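Local coordinates for general stress protein 26 (Bacillus anthracis, PDB 3EC6) that is of unknown function but binds flavin-adenine dinucleotide and belongs to the pyridoxamine 5'-phosphate oxidase family of flavin-binding proteins, at residues A[76-87]-A[115-126]. Numbering follows the deposited sequence.
With FAD (flavin-adenine dinucleotide), chain B.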
loop_
_atom_site.group_PDB
_atom_site.type_symbol
_atom_site.label_atom_id
_atom_site.label_comp_id
_atom_site.label_asym_id
_atom_site.label_seq_id
_atom_site.Cartn_x
_atom_site.Cartn_y
_atom_site.Cartn_z
ATOM N N ASP A 76 15.671 3.236 0.514
ATOM C CA ASP A 76 14.973 4.497 0.806
ATOM C C ASP A 76 13.671 4.591 0.045
ATOM O O ASP A 76 13.517 4.014 -1.027
ATOM C CB ASP A 76 15.844 5.689 0.427
ATOM C CG ASP A 76 17.226 5.606 1.023
ATOM O OD1 ASP A 76 17.337 5.245 2.206
ATOM O OD2 ASP A 76 18.200 5.894 0.291
ATOM N N TYR A 77 12.731 5.348 0.591
ATOM C CA TYR A 77 11.486 5.577 -0.106
ATOM C C TYR A 77 10.769 6.778 0.442
ATOM O O TYR A 77 11.203 7.375 1.449
ATOM C CB TYR A 77 10.573 4.353 -0.049
ATOM C CG TYR A 77 10.124 3.948 1.337
ATOM C CD1 TYR A 77 8.842 4.247 1.784
ATOM C CD2 TYR A 77 10.973 3.185 2.166
ATOM C CE1 TYR A 77 8.429 3.859 3.081
ATOM C CE2 TYR A 77 10.583 2.780 3.440
ATOM C CZ TYR A 77 9.284 3.100 3.862
ATOM O OH TYR A 77 8.875 2.692 5.118
ATOM N N ILE A 78 9.644 7.104 -0.189
ATOM C CA ILE A 78 8.857 8.264 0.277
ATOM C C ILE A 78 7.410 7.869 0.575
ATOM O O ILE A 78 6.885 6.865 0.054
ATOM C CB ILE A 78 8.855 9.454 -0.717
ATOM C CG1 ILE A 78 8.192 9.059 -2.043
ATOM C CG2 ILE A 78 10.292 10.043 -0.925
ATOM C CD1 ILE A 78 8.042 10.288 -2.975
ATOM N N GLU A 79 6.775 8.668 1.411
ATOM C CA GLU A 79 5.339 8.546 1.635
ATOM C C GLU A 79 4.776 9.902 1.294
ATOM O O GLU A 79 5.357 10.930 1.666
ATOM C CB GLU A 79 5.023 8.395 3.122
ATOM C CG GLU A 79 5.339 7.148 3.740
ATOM C CD GLU A 79 4.705 7.150 5.156
ATOM O OE1 GLU A 79 3.528 7.584 5.323
ATOM O OE2 GLU A 79 5.406 6.714 6.083
ATOM N N VAL A 80 3.675 9.924 0.577
ATOM C CA VAL A 80 3.070 11.198 0.152
ATOM C C VAL A 80 1.629 11.213 0.625
ATOM O O VAL A 80 0.918 10.237 0.430
ATOM C CB VAL A 80 3.104 11.339 -1.383
ATOM C CG1 VAL A 80 2.413 12.624 -1.821
ATOM C CG2 VAL A 80 4.560 11.153 -1.953
ATOM N N GLU A 81 1.234 12.303 1.287
ATOM C CA GLU A 81 -0.177 12.577 1.637
ATOM C C GLU A 81 -0.648 13.779 0.843
ATOM O O GLU A 81 0.045 14.791 0.761
ATOM C CB GLU A 81 -0.340 12.945 3.114
ATOM C CG GLU A 81 0.170 11.893 4.100
ATOM C CD GLU A 81 0.266 12.434 5.515
ATOM O OE1 GLU A 81 -0.214 13.553 5.805
ATOM O OE2 GLU A 81 0.842 11.742 6.362
ATOM N N GLY A 82 -1.806 13.669 0.214
ATOM C CA GLY A 82 -2.337 14.838 -0.505
ATOM C C GLY A 82 -3.730 14.543 -1.024
ATOM O O GLY A 82 -4.268 13.478 -0.750
ATOM N N LEU A 83 -4.313 15.511 -1.718
ATOM C CA LEU A 83 -5.632 15.366 -2.350
ATOM C C LEU A 83 -5.494 15.086 -3.835
ATOM O O LEU A 83 -4.635 15.645 -4.515
ATOM C CB LEU A 83 -6.484 16.618 -2.115
ATOM C CG LEU A 83 -7.209 16.722 -0.769
ATOM C CD1 LEU A 83 -6.237 16.861 0.409
ATOM C CD2 LEU A 83 -8.185 17.888 -0.785
ATOM N N ALA A 84 -6.336 14.181 -4.320
ATOM C CA ALA A 84 -6.346 13.771 -5.690
ATOM C C ALA A 84 -7.519 14.392 -6.448
ATOM O O ALA A 84 -8.577 14.737 -5.882
ATOM C CB ALA A 84 -6.459 12.238 -5.715
ATOM N N SER A 85 -7.273 14.578 -7.740
ATOM C CA SER A 85 -8.330 14.966 -8.675
ATOM C C SER A 85 -8.085 14.236 -10.000
ATOM O O SER A 85 -7.057 13.587 -10.189
ATOM C CB SER A 85 -8.335 16.487 -8.838
ATOM O OG SER A 85 -7.098 16.926 -9.354
ATOM N N ILE A 86 -9.029 14.364 -10.928
ATOM C CA ILE A 86 -8.879 13.693 -12.235
ATOM C C ILE A 86 -8.443 14.721 -13.253
ATOM O O ILE A 86 -8.956 15.863 -13.285
ATOM C CB ILE A 86 -10.207 13.045 -12.635
ATOM C CG1 ILE A 86 -10.625 12.045 -11.561
ATOM C CG2 ILE A 86 -10.034 12.248 -13.986
ATOM C CD1 ILE A 86 -9.535 11.164 -11.062
ATOM N N GLU A 87 -7.480 14.340 -14.085
ATOM C CA GLU A 87 -6.855 15.259 -15.039
ATOM C C GLU A 87 -7.025 14.608 -16.412
ATOM O O GLU A 87 -6.676 13.430 -16.615
ATOM C CB GLU A 87 -5.369 15.495 -14.643
ATOM C CG GLU A 87 -4.570 16.246 -15.705
ATOM C CD GLU A 87 -5.020 17.694 -15.869
ATOM O OE1 GLU A 87 -4.481 18.543 -15.127
ATOM O OE2 GLU A 87 -5.840 18.009 -16.761
ATOM N N LEU A 115 -5.944 10.677 -16.060
ATOM C CA LEU A 115 -4.876 10.710 -15.055
ATOM C C LEU A 115 -5.463 11.029 -13.677
ATOM O O LEU A 115 -6.331 11.891 -13.538
ATOM C CB LEU A 115 -3.820 11.774 -15.397
ATOM C CG LEU A 115 -2.977 11.496 -16.644
ATOM C CD1 LEU A 115 -2.250 12.798 -17.031
ATOM C CD2 LEU A 115 -2.007 10.350 -16.417
ATOM N N ILE A 116 -4.955 10.329 -12.656
ATOM C CA ILE A 116 -5.191 10.790 -11.287
ATOM C C ILE A 116 -4.012 11.710 -10.919
ATOM O O ILE A 116 -2.859 11.319 -11.027
ATOM C CB ILE A 116 -5.210 9.624 -10.362
ATOM C CG1 ILE A 116 -6.356 8.691 -10.708
ATOM C CG2 ILE A 116 -5.322 10.151 -8.931
ATOM C CD1 ILE A 116 -6.335 7.378 -9.864
ATOM N N LYS A 117 -4.330 12.955 -10.541
ATOM C CA LYS A 117 -3.356 13.976 -10.212
ATOM C C LYS A 117 -3.289 14.051 -8.702
ATOM O O LYS A 117 -4.300 14.207 -8.027
ATOM C CB LYS A 117 -3.823 15.332 -10.770
ATOM C CG LYS A 117 -2.955 16.473 -10.269
ATOM C CD LYS A 117 -3.345 17.759 -10.985
ATOM C CE LYS A 117 -2.599 18.958 -10.442
ATOM N NZ LYS A 117 -3.085 20.210 -11.087
ATOM N N ILE A 118 -2.106 13.931 -8.122
ATOM C CA ILE A 118 -1.998 13.930 -6.650
ATOM C C ILE A 118 -1.186 15.158 -6.264
ATOM O O ILE A 118 0.019 15.269 -6.581
ATOM C CB ILE A 118 -1.286 12.655 -6.152
ATOM C CG1 ILE A 118 -2.134 11.457 -6.453
ATOM C CG2 ILE A 118 -1.107 12.728 -4.605
ATOM C CD1 ILE A 118 -1.379 10.204 -6.511
ATOM N N ASN A 119 -1.856 16.100 -5.610
ATOM C CA ASN A 119 -1.225 17.347 -5.169
ATOM C C ASN A 119 -0.721 17.134 -3.767
ATOM O O ASN A 119 -1.525 16.992 -2.858
ATOM C CB ASN A 119 -2.207 18.515 -5.165
ATOM C CG ASN A 119 -2.372 19.113 -6.524
ATOM O OD1 ASN A 119 -3.330 18.828 -7.218
ATOM N ND2 ASN A 119 -1.398 19.915 -6.934
ATOM N N PRO A 120 0.600 17.049 -3.590
ATOM C CA PRO A 120 1.075 16.648 -2.274
ATOM C C PRO A 120 0.934 17.794 -1.251
ATOM O O PRO A 120 1.158 18.968 -1.575
ATOM C CB PRO A 120 2.572 16.363 -2.497
ATOM C CG PRO A 120 2.928 17.404 -3.621
ATOM C CD PRO A 120 1.715 17.333 -4.519
ATOM N N ASP A 121 0.554 17.408 -0.035
ATOM C CA ASP A 121 0.656 18.359 1.082
ATOM C C ASP A 121 1.906 18.053 1.845
ATOM O O ASP A 121 2.580 18.998 2.317
ATOM C CB ASP A 121 -0.570 18.247 2.010
ATOM C CG ASP A 121 -1.828 18.826 1.348
ATOM O OD1 ASP A 121 -1.739 19.893 0.759
ATOM O OD2 ASP A 121 -2.905 18.146 1.300
ATOM N N THR A 122 2.194 16.762 2.072
ATOM C CA THR A 122 3.357 16.394 2.892
ATOM C C THR A 122 4.078 15.245 2.191
ATOM O O THR A 122 3.421 14.314 1.713
ATOM C CB THR A 122 2.949 15.952 4.309
ATOM O OG1 THR A 122 2.080 16.963 4.854
ATOM C CG2 THR A 122 4.174 15.771 5.232
ATOM N N ILE A 123 5.412 15.355 2.069
ATOM C CA ILE A 123 6.180 14.211 1.577
ATOM C C ILE A 123 7.160 13.842 2.665
ATOM O O ILE A 123 7.992 14.689 3.081
ATOM C CB ILE A 123 6.913 14.507 0.265
ATOM C CG1 ILE A 123 5.889 14.890 -0.836
ATOM C CG2 ILE A 123 7.769 13.257 -0.142
ATOM C CD1 ILE A 123 6.525 15.161 -2.184
ATOM N N TYR A 124 7.094 12.597 3.134
ATOM C CA TYR A 124 8.041 12.093 4.121
ATOM C C TYR A 124 9.126 11.304 3.399
ATOM O O TYR A 124 8.834 10.521 2.506
ATOM C CB TYR A 124 7.344 11.106 5.084
ATOM C CG TYR A 124 6.284 11.742 5.896
ATOM C CD1 TYR A 124 6.618 12.469 7.041
ATOM C CD2 TYR A 124 4.947 11.643 5.519
ATOM C CE1 TYR A 124 5.641 13.091 7.809
ATOM C CE2 TYR A 124 3.938 12.275 6.301
ATOM C CZ TYR A 124 4.320 12.995 7.435
ATOM O OH TYR A 124 3.367 13.628 8.213
ATOM N N TYR A 125 10.369 11.516 3.798
ATOM C CA TYR A 125 11.483 10.759 3.208
ATOM C C TYR A 125 11.976 9.784 4.239
ATOM O O TYR A 125 12.351 10.198 5.375
ATOM C CB TYR A 125 12.619 11.713 2.749
ATOM C CG TYR A 125 13.796 10.954 2.199
ATOM C CD1 TYR A 125 13.792 10.470 0.898
ATOM C CD2 TYR A 125 14.885 10.671 3.028
ATOM C CE1 TYR A 125 14.884 9.705 0.416
ATOM C CE2 TYR A 125 15.959 9.944 2.570
ATOM C CZ TYR A 125 15.942 9.468 1.272
ATOM O OH TYR A 125 17.068 8.748 0.910
ATOM N N ILE A 126 11.957 8.489 3.867
ATOM C CA ILE A 126 12.249 7.410 4.821
ATOM C C ILE A 126 13.555 6.745 4.414
ATOM O O ILE A 126 13.642 6.085 3.361
ATOM C CB ILE A 126 11.050 6.446 4.889
ATOM C CG1 ILE A 126 9.806 7.256 5.289
ATOM C CG2 ILE A 126 11.325 5.248 5.822
ATOM C CD1 ILE A 126 8.643 6.850 4.714
HETATM P PA FAD B . 4.655 5.317 13.390
HETATM O O1A FAD B . 3.726 5.122 14.580
HETATM O O2A FAD B . 6.127 5.194 13.737
HETATM O O5B FAD B . 4.532 6.825 12.760
HETATM C C5B FAD B . 5.195 7.052 11.539
HETATM C C4B FAD B . 4.083 7.487 10.605
HETATM O O4B FAD B . 3.672 8.816 10.988
HETATM C C3B FAD B . 4.589 7.508 9.167
HETATM O O3B FAD B . 4.145 6.355 8.451
HETATM C C2B FAD B . 4.097 8.865 8.661
HETATM O O2B FAD B . 2.841 8.728 8.017
HETATM C C1B FAD B . 3.914 9.717 9.919
HETATM N N9A FAD B . 5.136 10.505 10.220
HETATM C C8A FAD B . 6.424 10.174 9.866
HETATM N N7A FAD B . 7.264 11.144 10.306
HETATM C C5A FAD B . 6.541 12.082 10.948
HETATM C C6A FAD B . 6.932 13.266 11.571
HETATM N N6A FAD B . 8.161 13.749 11.330
HETATM N N1A FAD B . 5.949 14.056 12.143
HETATM C C2A FAD B . 4.611 13.670 12.097
HETATM N N3A FAD B . 4.236 12.485 11.473
HETATM C C4A FAD B . 5.197 11.701 10.906
HETATM N N1 FAD B . 7.559 -1.884 11.209
HETATM C C2 FAD B . 7.046 -2.766 12.136
HETATM O O2 FAD B . 6.724 -2.269 13.219
HETATM N N3 FAD B . 6.861 -4.097 11.839
HETATM C C4 FAD B . 7.234 -4.598 10.610
HETATM O O4 FAD B . 7.063 -5.823 10.349
HETATM C C4X FAD B . 7.825 -3.731 9.668
HETATM N N5 FAD B . 8.215 -4.238 8.439
HETATM C C5X FAD B . 8.799 -3.370 7.525
HETATM C C6 FAD B . 9.206 -3.922 6.295
HETATM C C7 FAD B . 9.762 -3.038 5.365
HETATM C C7M FAD B . 10.213 -3.615 4.044
HETATM C C8 FAD B . 9.908 -1.663 5.649
HETATM C C8M FAD B . 10.486 -0.678 4.644
HETATM C C9 FAD B . 9.449 -1.126 6.859
HETATM C C9A FAD B . 8.900 -1.998 7.820
HETATM N N10 FAD B . 8.464 -1.490 9.038
HETATM C C10 FAD B . 7.943 -2.377 9.979
HETATM C "C1'" FAD B . 8.426 -0.036 9.373
HETATM C "C2'" FAD B . 7.059 0.622 9.131
HETATM O "O2'" FAD B . 6.671 0.509 7.758
HETATM C "C3'" FAD B . 7.200 2.114 9.442
HETATM O "O3'" FAD B . 7.660 2.207 10.802
HETATM C "C4'" FAD B . 5.879 2.853 9.276
HETATM O "O4'" FAD B . 6.059 4.306 9.301
HETATM C "C5'" FAD B . 4.897 2.449 10.390
HETATM O "O5'" FAD B . 3.702 3.202 10.243
HETATM P P FAD B . 3.067 3.728 11.628
HETATM O O1P FAD B . 1.966 4.750 11.369
HETATM O O2P FAD B . 2.744 2.610 12.578
HETATM O O3P FAD B . 4.416 4.443 12.110
HETATM O O HOH W 1 -0.613 15.998 4.675
HETATM O O HOH W 2 -3.323 18.524 -1.593
HETATM O O HOH W 3 -5.408 17.251 -7.057
HETATM O O HOH W 4 -2.260 19.244 -13.877
#
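Glu81 O takes two backbone N-H groups at once, from Asp121 N at 2.8 Å and from Thr122 N at 3.2 Å, which makes a classic beta bulge in an otherwise regular antiparallel pairing of 76-87 with 115-126. The chain turns a corner at Asp121, and Asn119 O fills the place where a beta carbon on Gly82 would sit, taking a CA-H...O contact from Gly82 CA at 3.3 Å. Just past the bulge the Leu83 N to Asn119 O bond is weak, and a water bridges both atoms and Asp121 OD2.

On the FAD side, Ile126 lies across the Tyr77 ring, its CB 3.9 Å from the ring centroid and almost on the normal, a CH-pi contact. Tyr77 CG sits between its backbone N and carbonyl carbon (chi1 63°), which turns one face of the ring to Ile126; CD1 of that isoleucine also reaches Glu79 CG at 3.5 Å. The Glu79 carboxylate grips the ribose of FAD, OE2 accepting from O3B at 2.7 Å and OE1 from O2B, and OE1 is also hydrogen-bonded to His63 NE2. FAD N9A and ribose C2B lie over one face of the Tyr124 ring, the adenine tilted and offset toward CE1, with Thr122 CG2 against the other and Glu81 OE2 at the edge, 3.1 Å from CE2. The two strands thus wall an FAD site at the dimer interface, where Phe32 of the second subunit meets Tyr77 edge-to-face.

Ile78 and Ile123 on the reverse face pack against helix 4-13, Ala84 and Ile116 against helix 51-58, and strand 61-66 pairs with 77-87 along its other side in the curled antiparallel sheet.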